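Local coordinates for protein AxyAgu115A (Amphibacillus xylanus NBRC 15112, PDB 6NPS) that belongs to glycoside hydrolase family 115 and, as an alpha-glucuronidase, probably releases glucuronic acid side groups from arabinoglucuronoxylan, at residues A[797-802]-A[826-831]; A[296-301]-A[344-349]; A[752-757]-A[773-778]; A[663-668]-A[763-768]. The protein carries 3 engineered substitutions. All coordinates share one frame; numbering follows the deposited sequence.

Interaction 1 of 4, residues A[797-802]-A[826-831]; sequences EAEHFA and TLSAIK
In the C-terminal domain, the type I beta turn Glu797 to His800, which begins at the last residue of strand 794-797, lies against the beginning of strand 828-833. The turn is closed by His800 N bonding to Glu797 O (2.8 Å), and side chains and water, with no backbone hydrogen bond between the segments, fasten it to its neighbour. Ser828 OG donates to Glu799 OE1 (2.7 Å), meeting the carboxylate on its anti side and 19° out of its plane. The hydroxyl sits between its own backbone N and carbonyl carbon (chi1 67°), where it faces Glu799 and also accepts a bond from a water at 2.6 Å. That water in turn receives Glu799 N (2.9 Å), so the serine oxygen is tied to the Glu799 carboxylate directly and to its backbone N through water. Further along, Thr826 OG1 stands 3.1 Å from Glu797 OE1, and a second water, which accepts from Ser828 N, lies within bonding distance of this carboxylate oxygen. Leu827 lies between the two acids: CB rests against the Glu797 carboxylate, while CD2 approaches Glu799 OE1 and reaches His800 CE1 (3.8 Å). The imidazole ND1 bonds to Glu962. On the buried side, Ile830 packs CG1 on Ala798 CB (4.1 Å) and brings CG2 to the edge of the Phe801 ring at CE1 (4.2 Å); Val848 and Tyr850 continue this apolar layer, and Tyr850 OH bonds to Ala798 O. The chemistry thus divides in two: directional hydroxyl and water bonds fix the acidic side, whereas across the two segments the isoleucine side is joined by apolar contact.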
loop_
_atom_site.group_PDB
_atom_site.type_symbol
_atom_site.label_atom_id
_atom_site.label_comp_id
_atom_site.label_asym_id
_atom_site.label_seq_id
_atom_site.Cartn_x
_atom_site.Cartn_y
_atom_site.Cartn_z
ATOM N N GLU A 797 -1.999 8.569 -31.845
ATOM C CA GLU A 797 -2.131 7.190 -32.302
ATOM C C GLU A 797 -1.388 7.065 -33.629
ATOM O O GLU A 797 -1.449 7.958 -34.483
ATOM C CB GLU A 797 -3.589 6.757 -32.428
ATOM C CG GLU A 797 -4.443 7.114 -31.220
ATOM C CD GLU A 797 -4.539 6.033 -30.129
ATOM O OE1 GLU A 797 -3.655 5.151 -30.000
ATOM O OE2 GLU A 797 -5.538 6.083 -29.379
ATOM N N ALA A 798 -0.620 5.982 -33.761
ATOM C CA ALA A 798 0.350 5.877 -34.840
ATOM C C ALA A 798 -0.319 5.939 -36.209
ATOM O O ALA A 798 0.308 6.339 -37.194
ATOM C CB ALA A 798 1.158 4.566 -34.660
ATOM N N GLU A 799 -1.581 5.536 -36.295
ATOM C CA GLU A 799 -2.304 5.606 -37.558
ATOM C C GLU A 799 -2.558 7.045 -38.030
ATOM O O GLU A 799 -2.811 7.254 -39.223
ATOM C CB GLU A 799 -3.602 4.815 -37.394
ATOM C CG GLU A 799 -4.800 5.353 -38.067
ATOM C CD GLU A 799 -6.090 4.696 -37.613
ATOM O OE1 GLU A 799 -6.066 3.531 -37.154
ATOM O OE2 GLU A 799 -7.145 5.352 -37.770
ATOM N N HIS A 800 -2.418 8.042 -37.158
ATOM C CA HIS A 800 -2.703 9.443 -37.539
ATOM C C HIS A 800 -1.469 10.202 -38.039
ATOM O O HIS A 800 -1.226 11.364 -37.691
ATOM C CB HIS A 800 -3.370 10.163 -36.370
ATOM C CG HIS A 800 -4.728 9.625 -36.075
ATOM N ND1 HIS A 800 -5.216 9.457 -34.799
ATOM C CD2 HIS A 800 -5.690 9.158 -36.908
ATOM C CE1 HIS A 800 -6.420 8.917 -34.854
ATOM N NE2 HIS A 800 -6.732 8.726 -36.123
ATOM N N PHE A 801 -0.705 9.567 -38.929
ATOM C CA PHE A 801 0.350 10.271 -39.631
ATOM C C PHE A 801 -0.240 11.192 -40.687
ATOM O O PHE A 801 -1.320 10.945 -41.230
ATOM C CB PHE A 801 1.310 9.294 -40.288
ATOM C CG PHE A 801 0.638 8.231 -41.078
ATOM C CD1 PHE A 801 0.410 6.991 -40.517
ATOM C CD2 PHE A 801 0.255 8.457 -42.385
ATOM C CE1 PHE A 801 -0.192 5.979 -41.243
ATOM C CE2 PHE A 801 -0.365 7.450 -43.121
ATOM C CZ PHE A 801 -0.571 6.193 -42.536
ATOM N N ALA A 802 0.498 12.256 -40.989
ATOM C CA ALA A 802 0.058 13.232 -41.970
ATOM C C ALA A 802 0.336 12.759 -43.385
ATOM O O ALA A 802 -0.438 13.060 -44.293
ATOM C CB ALA A 802 0.749 14.587 -41.720
ATOM N N THR A 826 -4.553 -0.234 -27.979
ATOM C CA THR A 826 -5.500 0.858 -28.198
ATOM C C THR A 826 -6.000 0.838 -29.649
ATOM O O THR A 826 -6.490 -0.200 -30.115
ATOM C CB THR A 826 -4.872 2.205 -27.764
ATOM O OG1 THR A 826 -3.678 2.490 -28.509
ATOM C CG2 THR A 826 -4.497 2.175 -26.238
ATOM N N LEU A 827 -5.882 1.941 -30.386
ATOM C CA LEU A 827 -6.606 2.047 -31.654
ATOM C C LEU A 827 -6.100 1.024 -32.672
ATOM O O LEU A 827 -6.866 0.225 -33.207
ATOM C CB LEU A 827 -6.496 3.480 -32.190
ATOM C CG LEU A 827 -7.270 3.812 -33.478
ATOM C CD1 LEU A 827 -8.792 3.529 -33.343
ATOM C CD2 LEU A 827 -6.990 5.256 -33.899
ATOM N N SER A 828 -4.814 1.015 -32.936
ATOM C CA SER A 828 -4.293 0.203 -34.038
ATOM C C SER A 828 -2.781 0.323 -34.000
ATOM O O SER A 828 -2.207 0.867 -33.048
ATOM C CB SER A 828 -4.868 0.644 -35.396
ATOM O OG SER A 828 -4.401 1.944 -35.741
ATOM N N ALA A 829 -2.130 -0.162 -35.050
ATOM C CA ALA A 829 -0.684 -0.107 -35.084
ATOM C C ALA A 829 -0.286 0.032 -36.536
ATOM O O ALA A 829 -1.073 -0.256 -37.433
ATOM C CB ALA A 829 -0.034 -1.384 -34.479
ATOM N N ILE A 830 0.946 0.450 -36.763
ATOM C CA ILE A 830 1.461 0.500 -38.127
ATOM C C ILE A 830 2.674 -0.411 -38.180
ATOM O O ILE A 830 3.393 -0.566 -37.190
ATOM C CB ILE A 830 1.812 1.931 -38.589
ATOM C CG1 ILE A 830 2.934 2.533 -37.724
ATOM C CG2 ILE A 830 0.571 2.848 -38.587
ATOM C CD1 ILE A 830 3.445 3.854 -38.284
ATOM N N LYS A 831 2.876 -1.042 -39.328
ATOM C CA LYS A 831 3.956 -2.000 -39.512
ATOM C C LYS A 831 4.365 -1.958 -40.980
ATOM O O LYS A 831 3.515 -1.795 -41.851
ATOM C CB LYS A 831 3.515 -3.410 -39.078
ATOM C CG LYS A 831 4.612 -4.447 -39.231
ATOM C CD LYS A 831 4.122 -5.849 -38.873
ATOM C CE LYS A 831 5.240 -6.849 -39.043
ATOM N NZ LYS A 831 4.835 -8.242 -38.705
HETATM O O HOH W 1 -2.989 3.217 -31.571
HETATM O O HOH W 2 -3.056 3.822 -34.515
#

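Interaction 2 of 4, residues A[296-301]-A[344-349]; sequences NIITIG and KEVPRM
Ile298 and Thr299 pair with Arg348 and Met349 as adjacent parallel strands of the TIM-barrel domain, joined through helix 317-338 in a beta-alpha-beta crossover. Three backbone hydrogen bonds form the ladder: Ile298 N to Pro347 O (3.0 Å), Met349 N to Ile298 O (3.0 Å) and Ile300 N to Met349 O (2.8 Å). A CA-H...O contact from Arg348 CA to Ile298 O (3.1 Å) adds to it. Apolar pairs flank the ladder. Toward helix 317-338, Ile298 CD1 meets Val346 CG1 (3.7 Å), and both residues pack on Ile335. At the entry to the strands, Ile297 crosses Pro347 at about a right angle, CG1 to CB 3.8 Å, and its CG2 touches Met349 CB. Thr299 and Met349 run side by side, pointing the same way; Met349 CG lies anti to the backbone N (chi1 -180°) and the chain then bends, setting the CE methyl beside the Thr299 OG1 hydroxyl at 3.6 Å, which bonds to Ala244 O. Tyr212 and Trp214 touch Met349 here. Among the side chains, Arg348 makes two polar contacts: NE donates to Val346 O and NH1 to Asn332 OD1. A leucine here would probably leave Asn332 OD1 and Val346 O without this mate. The aliphatic part of Arg348 passes Ile298, and the NE to Val346 O bond spans 3.1 Å, with an N-H...O angle of 165° and the oxygen only 5° out of the guanidinium plane.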
loop_
_atom_site.group_PDB
_atom_site.type_symbol
_atom_site.label_atom_id
_atom_site.label_comp_id
_atom_site.label_asym_id
_atom_site.label_seq_id
_atom_site.Cartn_x
_atom_site.Cartn_y
_atom_site.Cartn_z
ATOM N N ASN A 296 3.913 -40.859 -38.170
ATOM C CA ASN A 296 4.275 -39.909 -37.121
ATOM C C ASN A 296 5.472 -39.100 -37.607
ATOM O O ASN A 296 6.063 -39.379 -38.651
ATOM C CB ASN A 296 4.570 -40.629 -35.792
ATOM C CG ASN A 296 5.437 -41.859 -35.985
ATOM O OD1 ASN A 296 6.488 -41.789 -36.652
ATOM N ND2 ASN A 296 4.986 -43.007 -35.445
ATOM N N ILE A 297 5.792 -38.055 -36.865
ATOM C CA ILE A 297 7.036 -37.329 -37.045
ATOM C C ILE A 297 7.872 -37.622 -35.813
ATOM O O ILE A 297 7.376 -37.511 -34.681
ATOM C CB ILE A 297 6.777 -35.822 -37.226
ATOM C CG1 ILE A 297 6.003 -35.588 -38.543
ATOM C CG2 ILE A 297 8.102 -35.018 -37.201
ATOM C CD1 ILE A 297 5.579 -34.121 -38.693
ATOM N N ILE A 298 9.092 -38.102 -36.029
ATOM C CA ILE A 298 9.973 -38.468 -34.926
ATOM C C ILE A 298 10.685 -37.224 -34.424
ATOM O O ILE A 298 11.377 -36.534 -35.187
ATOM C CB ILE A 298 10.994 -39.524 -35.360
ATOM C CG1 ILE A 298 10.278 -40.765 -35.918
ATOM C CG2 ILE A 298 11.930 -39.861 -34.175
ATOM C CD1 ILE A 298 11.266 -41.825 -36.476
ATOM N N THR A 299 10.530 -36.929 -33.136
ATOM C CA THR A 299 11.269 -35.818 -32.559
ATOM C C THR A 299 12.673 -36.300 -32.210
ATOM O O THR A 299 12.860 -37.426 -31.740
ATOM C CB THR A 299 10.533 -35.255 -31.336
ATOM O OG1 THR A 299 9.291 -34.657 -31.761
ATOM C CG2 THR A 299 11.376 -34.170 -30.637
ATOM N N ILE A 300 13.680 -35.479 -32.506
ATOM C CA ILE A 300 15.057 -35.833 -32.170
ATOM C C ILE A 300 15.602 -34.754 -31.234
ATOM O O ILE A 300 14.956 -33.732 -30.999
ATOM C CB ILE A 300 15.942 -36.013 -33.418
ATOM C CG1 ILE A 300 15.950 -34.726 -34.259
ATOM C CG2 ILE A 300 15.433 -37.212 -34.265
ATOM C CD1 ILE A 300 17.113 -34.656 -35.273
ATOM N N GLY A 301 16.791 -34.997 -30.690
ATOM C CA GLY A 301 17.331 -34.130 -29.662
ATOM C C GLY A 301 17.106 -34.709 -28.272
ATOM O O GLY A 301 16.677 -35.854 -28.118
ATOM N N LYS A 344 15.974 -39.946 -45.572
ATOM C CA LYS A 344 15.195 -38.875 -46.190
ATOM C C LYS A 344 13.705 -39.190 -46.248
ATOM O O LYS A 344 12.892 -38.266 -46.352
ATOM C CB LYS A 344 15.708 -38.585 -47.602
ATOM C CG LYS A 344 17.057 -37.910 -47.625
ATOM C CD LYS A 344 17.408 -37.356 -49.001
ATOM C CE LYS A 344 18.809 -36.740 -48.992
ATOM N NZ LYS A 344 19.269 -36.300 -50.345
ATOM N N GLU A 345 13.323 -40.461 -46.185
ATOM C CA GLU A 345 11.913 -40.814 -46.159
ATOM C C GLU A 345 11.310 -40.760 -44.761
ATOM O O GLU A 345 10.117 -41.056 -44.613
ATOM C CB GLU A 345 11.706 -42.213 -46.740
ATOM C CG GLU A 345 11.984 -42.296 -48.235
ATOM C CD GLU A 345 11.426 -43.563 -48.867
ATOM O OE1 GLU A 345 10.338 -43.485 -49.483
ATOM O OE2 GLU A 345 12.072 -44.633 -48.747
ATOM N N VAL A 346 12.073 -40.386 -43.737
ATOM C CA VAL A 346 11.529 -40.418 -42.386
ATOM C C VAL A 346 11.376 -38.984 -41.888
ATOM O O VAL A 346 12.382 -38.303 -41.632
ATOM C CB VAL A 346 12.405 -41.242 -41.432
ATOM C CG1 VAL A 346 11.718 -41.319 -40.081
ATOM C CG2 VAL A 346 12.613 -42.612 -42.031
ATOM N N PRO A 347 10.156 -38.500 -41.684
ATOM C CA PRO A 347 9.981 -37.135 -41.147
ATOM C C PRO A 347 10.523 -37.050 -39.724
ATOM O O PRO A 347 10.153 -37.836 -38.841
ATOM C CB PRO A 347 8.462 -36.916 -41.185
ATOM C CG PRO A 347 7.933 -37.966 -42.134
ATOM C CD PRO A 347 8.878 -39.163 -41.984
ATOM N N ARG A 348 11.413 -36.089 -39.507
ATOM C CA ARG A 348 11.991 -35.862 -38.200
ATOM C C ARG A 348 11.989 -34.368 -37.926
ATOM O O ARG A 348 11.955 -33.546 -38.858
ATOM C CB ARG A 348 13.415 -36.411 -38.094
ATOM C CG ARG A 348 13.545 -37.923 -38.255
ATOM C CD ARG A 348 14.946 -38.299 -38.766
ATOM N NE ARG A 348 15.120 -37.917 -40.171
ATOM C CZ ARG A 348 16.280 -37.561 -40.721
ATOM N NH1 ARG A 348 17.401 -37.554 -40.001
ATOM N NH2 ARG A 348 16.329 -37.228 -42.002
ATOM N N MET A 349 12.018 -34.030 -36.631
ATOM C CA MET A 349 11.914 -32.642 -36.193
ATOM C C MET A 349 12.836 -32.424 -34.997
ATOM O O MET A 349 12.887 -33.248 -34.076
ATOM C CB MET A 349 10.468 -32.286 -35.818
ATOM C CG MET A 349 10.246 -30.822 -35.339
ATOM S SD MET A 349 10.241 -30.726 -33.503
ATOM C CE MET A 349 8.625 -31.442 -33.146
#

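Interaction 3 of 4, residues A[752-757]-A[773-778]; sequences ADQAEG and PVVNND
Asp753 to Glu756 meet Pro773 to Asn777 at the open end of a beta hairpin, where strand 754-763 begins and strand 766-775 finishes, antiparallel. Ala755 and Val774 form a hydrogen-bonded pair, with Val774 N to Ala755 O at 2.8 Å and Ala755 N to Val774 O at 3.2 Å. The last rung, Asn776 N to Asp753 O (2.8 Å), extends the ladder beyond the regular strands. Gln754, Glu756, Pro773 and Val775 share one face of the sheet; Ala755 and Val774 lie on the other, where Val774 reaches Trp722 and Arg748. Past the last rung the Asn776 amide is held by ND2 to Leu751 O and OD1 to Arg748 NH1.

Asn777 is the side chain that folds back over Asp753 of 752-757. Its CB touches the carboxyl carbon CG of Asp753 (3.9 Å). With Asn777 CG anti to its own backbone N (chi1 -163°), the amide lies over the Asp753 carboxylate, the two planes stacked and 12° apart; Asn777 CG is 4.1 Å from Asp753 OD1. At 3.9 Å, Asn777 ND2 stands above the same Asp753 OD1. Asn777 OD1 instead accepts from Phe779 N, which fixes the rotation of the amide. The backbone N of Asn777 is less well served, being buried by the contact with no partner in the model. Asn777 ND2, at the tip of the side chain, donates to a water at 3.1 Å, and the same water accepts from Gln754 NE2 at 3.2 Å.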
loop_
_atom_site.group_PDB
_atom_site.type_symbol
_atom_site.label_atom_id
_atom_site.label_comp_id
_atom_site.label_asym_id
_atom_site.label_seq_id
_atom_site.Cartn_x
_atom_site.Cartn_y
_atom_site.Cartn_z
ATOM N N ALA A 752 -12.269 34.641 -26.987
ATOM C CA ALA A 752 -10.915 34.870 -27.485
ATOM C C ALA A 752 -10.124 33.570 -27.553
ATOM O O ALA A 752 -10.491 32.550 -26.960
ATOM C CB ALA A 752 -10.177 35.880 -26.589
ATOM N N ASP A 753 -9.015 33.617 -28.292
ATOM C CA ASP A 753 -8.226 32.417 -28.518
ATOM C C ASP A 753 -7.741 31.792 -27.217
ATOM O O ASP A 753 -7.676 30.565 -27.122
ATOM C CB ASP A 753 -7.041 32.736 -29.422
ATOM C CG ASP A 753 -7.441 32.877 -30.892
ATOM O OD1 ASP A 753 -6.617 33.389 -31.681
ATOM O OD2 ASP A 753 -8.568 32.464 -31.264
ATOM N N GLN A 754 -7.407 32.593 -26.209
ATOM C CA GLN A 754 -7.077 32.060 -24.895
ATOM C C GLN A 754 -7.828 32.818 -23.819
ATOM O O GLN A 754 -7.868 34.050 -23.836
ATOM C CB GLN A 754 -5.572 32.096 -24.646
ATOM C CG GLN A 754 -4.865 30.996 -25.422
ATOM C CD GLN A 754 -3.368 31.111 -25.382
ATOM O OE1 GLN A 754 -2.807 31.708 -24.459
ATOM N NE2 GLN A 754 -2.704 30.541 -26.382
ATOM N N ALA A 755 -8.449 32.081 -22.903
ATOM C CA ALA A 755 -9.186 32.706 -21.815
ATOM C C ALA A 755 -9.020 31.835 -20.583
ATOM O O ALA A 755 -8.665 30.661 -20.681
ATOM C CB ALA A 755 -10.665 32.883 -22.170
ATOM N N GLU A 756 -9.262 32.409 -19.416
ATOM C CA GLU A 756 -9.213 31.595 -18.210
ATOM C C GLU A 756 -10.308 32.030 -17.254
ATOM O O GLU A 756 -10.459 33.227 -16.983
ATOM C CB GLU A 756 -7.846 31.702 -17.549
ATOM C CG GLU A 756 -7.709 30.852 -16.293
ATOM C CD GLU A 756 -6.365 31.047 -15.636
ATOM O OE1 GLU A 756 -5.377 30.515 -16.181
ATOM O OE2 GLU A 756 -6.293 31.749 -14.598
ATOM N N GLY A 757 -11.105 31.074 -16.776
ATOM C CA GLY A 757 -12.154 31.361 -15.825
ATOM C C GLY A 757 -11.930 30.579 -14.534
ATOM O O GLY A 757 -11.063 29.690 -14.449
ATOM N N PRO A 773 -8.698 26.972 -17.789
ATOM C CA PRO A 773 -8.120 27.639 -18.960
ATOM C C PRO A 773 -8.694 27.049 -20.244
ATOM O O PRO A 773 -9.009 25.863 -20.330
ATOM C CB PRO A 773 -6.622 27.340 -18.817
ATOM C CG PRO A 773 -6.605 25.956 -18.175
ATOM C CD PRO A 773 -7.824 25.895 -17.254
ATOM N N VAL A 774 -8.827 27.892 -21.256
ATOM C CA VAL A 774 -9.510 27.517 -22.487
ATOM C C VAL A 774 -8.641 27.902 -23.675
ATOM O O VAL A 774 -8.099 29.006 -23.711
ATOM C CB VAL A 774 -10.898 28.202 -22.602
ATOM C CG1 VAL A 774 -11.549 27.832 -23.949
ATOM C CG2 VAL A 774 -11.803 27.768 -21.455
ATOM N N VAL A 775 -8.534 27.010 -24.653
ATOM C CA VAL A 775 -7.980 27.335 -25.964
ATOM C C VAL A 775 -9.130 27.313 -26.973
ATOM O O VAL A 775 -9.888 26.336 -27.054
ATOM C CB VAL A 775 -6.851 26.359 -26.355
ATOM C CG1 VAL A 775 -6.515 26.493 -27.840
ATOM C CG2 VAL A 775 -5.599 26.593 -25.472
ATOM N N ASN A 776 -9.305 28.408 -27.707
ATOM C CA ASN A 776 -10.395 28.505 -28.662
ATOM C C ASN A 776 -9.889 28.777 -30.073
ATOM O O ASN A 776 -10.692 29.043 -30.974
ATOM C CB ASN A 776 -11.372 29.606 -28.208
ATOM C CG ASN A 776 -12.773 29.407 -28.736
ATOM O OD1 ASN A 776 -13.298 28.297 -28.773
ATOM N ND2 ASN A 776 -13.380 30.497 -29.181
ATOM N N ASN A 777 -8.576 28.841 -30.238
ATOM C CA ASN A 777 -7.907 28.814 -31.520
ATOM C C ASN A 777 -8.105 27.438 -32.128
ATOM O O ASN A 777 -7.678 26.449 -31.537
ATOM C CB ASN A 777 -6.427 29.081 -31.272
ATOM C CG ASN A 777 -5.690 29.477 -32.501
ATOM O OD1 ASN A 777 -6.155 29.224 -33.617
ATOM N ND2 ASN A 777 -4.529 30.109 -32.325
ATOM N N ASP A 778 -8.732 27.338 -33.287
ATOM C CA ASP A 778 -8.884 25.987 -33.818
ATOM C C ASP A 778 -7.777 25.585 -34.794
ATOM O O ASP A 778 -7.754 24.428 -35.233
ATOM C CB ASP A 778 -10.263 25.800 -34.458
ATOM C CG ASP A 778 -10.958 24.525 -33.969
ATOM O OD1 ASP A 778 -12.153 24.591 -33.602
ATOM O OD2 ASP A 778 -10.302 23.456 -33.941
HETATM O O HOH W 3 -3.553 30.187 -29.413
#

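Interaction 4 of 4, residues A[663-668]-A[763-768]; sequences KPRLLV and TPVGKV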
loop_
_atom_site.group_PDB
_atom_site.type_symbol
_atom_site.label_atom_id
_atom_site.label_comp_id
_atom_site.label_asym_id
_atom_site.label_seq_id
_atom_site.Cartn_x
_atom_site.Cartn_y
_atom_site.Cartn_z
ATOM N N LYS A 663 -16.937 15.546 10.756
ATOM C CA LYS A 663 -17.419 16.841 10.257
ATOM C C LYS A 663 -18.026 16.697 8.868
ATOM O O LYS A 663 -17.635 15.810 8.107
ATOM C CB LYS A 663 -16.282 17.850 10.201
ATOM C CG LYS A 663 -15.916 18.450 11.548
ATOM C CD LYS A 663 -14.806 19.477 11.411
ATOM C CE LYS A 663 -14.224 19.855 12.785
ATOM N NZ LYS A 663 -14.621 18.903 13.884
ATOM N N PRO A 664 -18.993 17.585 8.486
ATOM C CA PRO A 664 -19.642 17.485 7.155
ATOM C C PRO A 664 -18.759 18.012 6.029
ATOM O O PRO A 664 -18.973 19.077 5.414
ATOM C CB PRO A 664 -20.918 18.319 7.345
ATOM C CG PRO A 664 -20.557 19.313 8.341
ATOM C CD PRO A 664 -19.619 18.622 9.319
ATOM N N ARG A 665 -17.738 17.243 5.742
ATOM C CA ARG A 665 -16.735 17.598 4.767
ATOM C C ARG A 665 -17.113 17.017 3.413
ATOM O O ARG A 665 -17.811 15.991 3.305
ATOM C CB ARG A 665 -15.354 17.065 5.208
ATOM C CG ARG A 665 -14.840 17.609 6.507
ATOM C CD ARG A 665 -13.882 16.607 7.285
ATOM N NE ARG A 665 -13.020 15.853 6.360
ATOM C CZ ARG A 665 -12.165 14.908 6.746
ATOM N NH1 ARG A 665 -12.099 14.607 8.044
ATOM N NH2 ARG A 665 -11.420 14.240 5.825
ATOM N N LEU A 666 -16.600 17.669 2.367
ATOM C CA LEU A 666 -16.871 17.281 1.002
ATOM C C LEU A 666 -15.571 17.309 0.216
ATOM O O LEU A 666 -14.822 18.293 0.269
ATOM C CB LEU A 666 -17.887 18.269 0.359
ATOM C CG LEU A 666 -19.322 18.178 0.867
ATOM C CD1 LEU A 666 -20.166 19.288 0.143
ATOM C CD2 LEU A 666 -19.905 16.792 0.598
ATOM N N LEU A 667 -15.328 16.269 -0.548
ATOM C CA LEU A 667 -14.141 16.208 -1.376
ATOM C C LEU A 667 -14.513 16.641 -2.788
ATOM O O LEU A 667 -15.463 16.113 -3.367
ATOM C CB LEU A 667 -13.572 14.783 -1.360
ATOM C CG LEU A 667 -12.319 14.674 -2.224
ATOM C CD1 LEU A 667 -11.167 15.371 -1.468
ATOM C CD2 LEU A 667 -11.993 13.215 -2.511
ATOM N N VAL A 668 -13.779 17.607 -3.336
ATOM C CA VAL A 668 -13.937 18.009 -4.733
ATOM C C VAL A 668 -12.817 17.379 -5.553
ATOM O O VAL A 668 -11.637 17.544 -5.221
ATOM C CB VAL A 668 -13.910 19.545 -4.868
ATOM C CG1 VAL A 668 -13.983 19.971 -6.348
ATOM C CG2 VAL A 668 -15.019 20.180 -4.044
ATOM N N THR A 763 -18.026 24.611 0.462
ATOM C CA THR A 763 -18.472 23.451 1.217
ATOM C C THR A 763 -18.582 23.850 2.685
ATOM O O THR A 763 -18.153 24.951 3.055
ATOM C CB THR A 763 -17.492 22.287 1.065
ATOM O OG1 THR A 763 -16.339 22.562 1.867
ATOM C CG2 THR A 763 -17.082 22.065 -0.413
ATOM N N PRO A 764 -19.148 23.002 3.551
ATOM C CA PRO A 764 -19.314 23.409 4.957
ATOM C C PRO A 764 -18.016 23.732 5.664
ATOM O O PRO A 764 -18.048 24.465 6.659
ATOM C CB PRO A 764 -20.024 22.204 5.590
ATOM C CG PRO A 764 -20.863 21.673 4.442
ATOM C CD PRO A 764 -19.946 21.794 3.251
ATOM N N VAL A 765 -16.867 23.287 5.158
ATOM C CA VAL A 765 -15.614 23.481 5.871
ATOM C C VAL A 765 -14.595 24.302 5.094
ATOM O O VAL A 765 -13.516 24.588 5.627
ATOM C CB VAL A 765 -15.016 22.125 6.286
ATOM C CG1 VAL A 765 -16.083 21.307 7.021
ATOM C CG2 VAL A 765 -14.530 21.375 5.059
ATOM N N GLY A 766 -14.902 24.725 3.865
ATOM C CA GLY A 766 -13.910 25.478 3.113
ATOM C C GLY A 766 -14.347 25.837 1.707
ATOM O O GLY A 766 -15.545 25.906 1.433
ATOM N N LYS A 767 -13.394 26.016 0.802
ATOM C CA LYS A 767 -13.685 26.541 -0.525
ATOM C C LYS A 767 -12.643 26.005 -1.490
ATOM O O LYS A 767 -11.449 26.101 -1.202
ATOM C CB LYS A 767 -13.638 28.077 -0.498
ATOM C CG LYS A 767 -13.739 28.700 -1.858
ATOM C CD LYS A 767 -14.128 30.181 -1.771
ATOM C CE LYS A 767 -13.602 30.829 -0.528
ATOM N NZ LYS A 767 -13.402 32.295 -0.705
ATOM N N VAL A 768 -13.078 25.427 -2.596
ATOM C CA VAL A 768 -12.178 24.920 -3.635
ATOM C C VAL A 768 -12.343 25.813 -4.858
ATOM O O VAL A 768 -13.472 26.078 -5.291
ATOM C CB VAL A 768 -12.465 23.447 -3.972
ATOM C CG1 VAL A 768 -11.581 22.964 -5.160
ATOM C CG2 VAL A 768 -12.190 22.542 -2.718
HETATM O O HOH W 4 -14.720 20.484 2.084
#
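Val668 and Val768 point at each other tip to tip, CG2 to CG2 3.9 Å and CG1 to CG1 4.0 Å, between two sheets packed face to face: strand 666-670 belongs to one and strand 766-775 to the other. No direct hydrogen bond crosses. With Val768 cut back to alanine, a gap would probably open above both methyls of Val668, weakening the grip between the sheets at this point. Nearer the hairpin turn the orientations change. Leu666 and Thr763 slide past each other in opposite directions, Leu666 CB to Thr763 CG2 4.0 Å, while the Leu666 side chain crosses Pro764 at about a right angle and its CD1 meets Pro764 CD at 4.0 Å. The rings of Pro664 and Pro764 meet at a slant, and Ala712 touches both. Pro764 CB also presses on Pro664 O (3.3 Å), a carbonyl oxygen buried here with no partner in the model. Arg665 contributes its aliphatic CG, against Val765 CG1 (3.9 Å); its NE forms a salt bridge with Glu678, and NH2 bonds to the backbone O of Asn650 of the second subunit. Thr763 places OG1 between its backbone N and carbonyl carbon (chi1 75°), from where it donates to a water (2.6 Å) that in turn donates to Leu666 O (2.8 Å). The chemistry is thus almost wholly apolar, with one water bridge as the polar tie; it rests on complementary shape, and the buried Pro664 carbonyl probably carries some cost.

In the fold
Interaction 2 is the buried one, a parallel strand pair in the barrel domain, its centre about 72 Å and 76 Å from those of interactions 3 and 4, across the chain's centre. Interactions 3 and 4 share strand 766-775 and the hairpin it forms: the first lies at the open end, a surface contact held by a backbone ladder, the second, partly buried, near the turn, where the hairpin packs by side chains on another sheet. Interaction 1, also partly buried, in the C-terminal domain, lies about 15 Å from interaction 3 at the nearest atoms. Backbone bonds carry interactions 2 and 3; interaction 1 relies on carboxylate, hydroxyl and water, interaction 4 chiefly on apolar side chains.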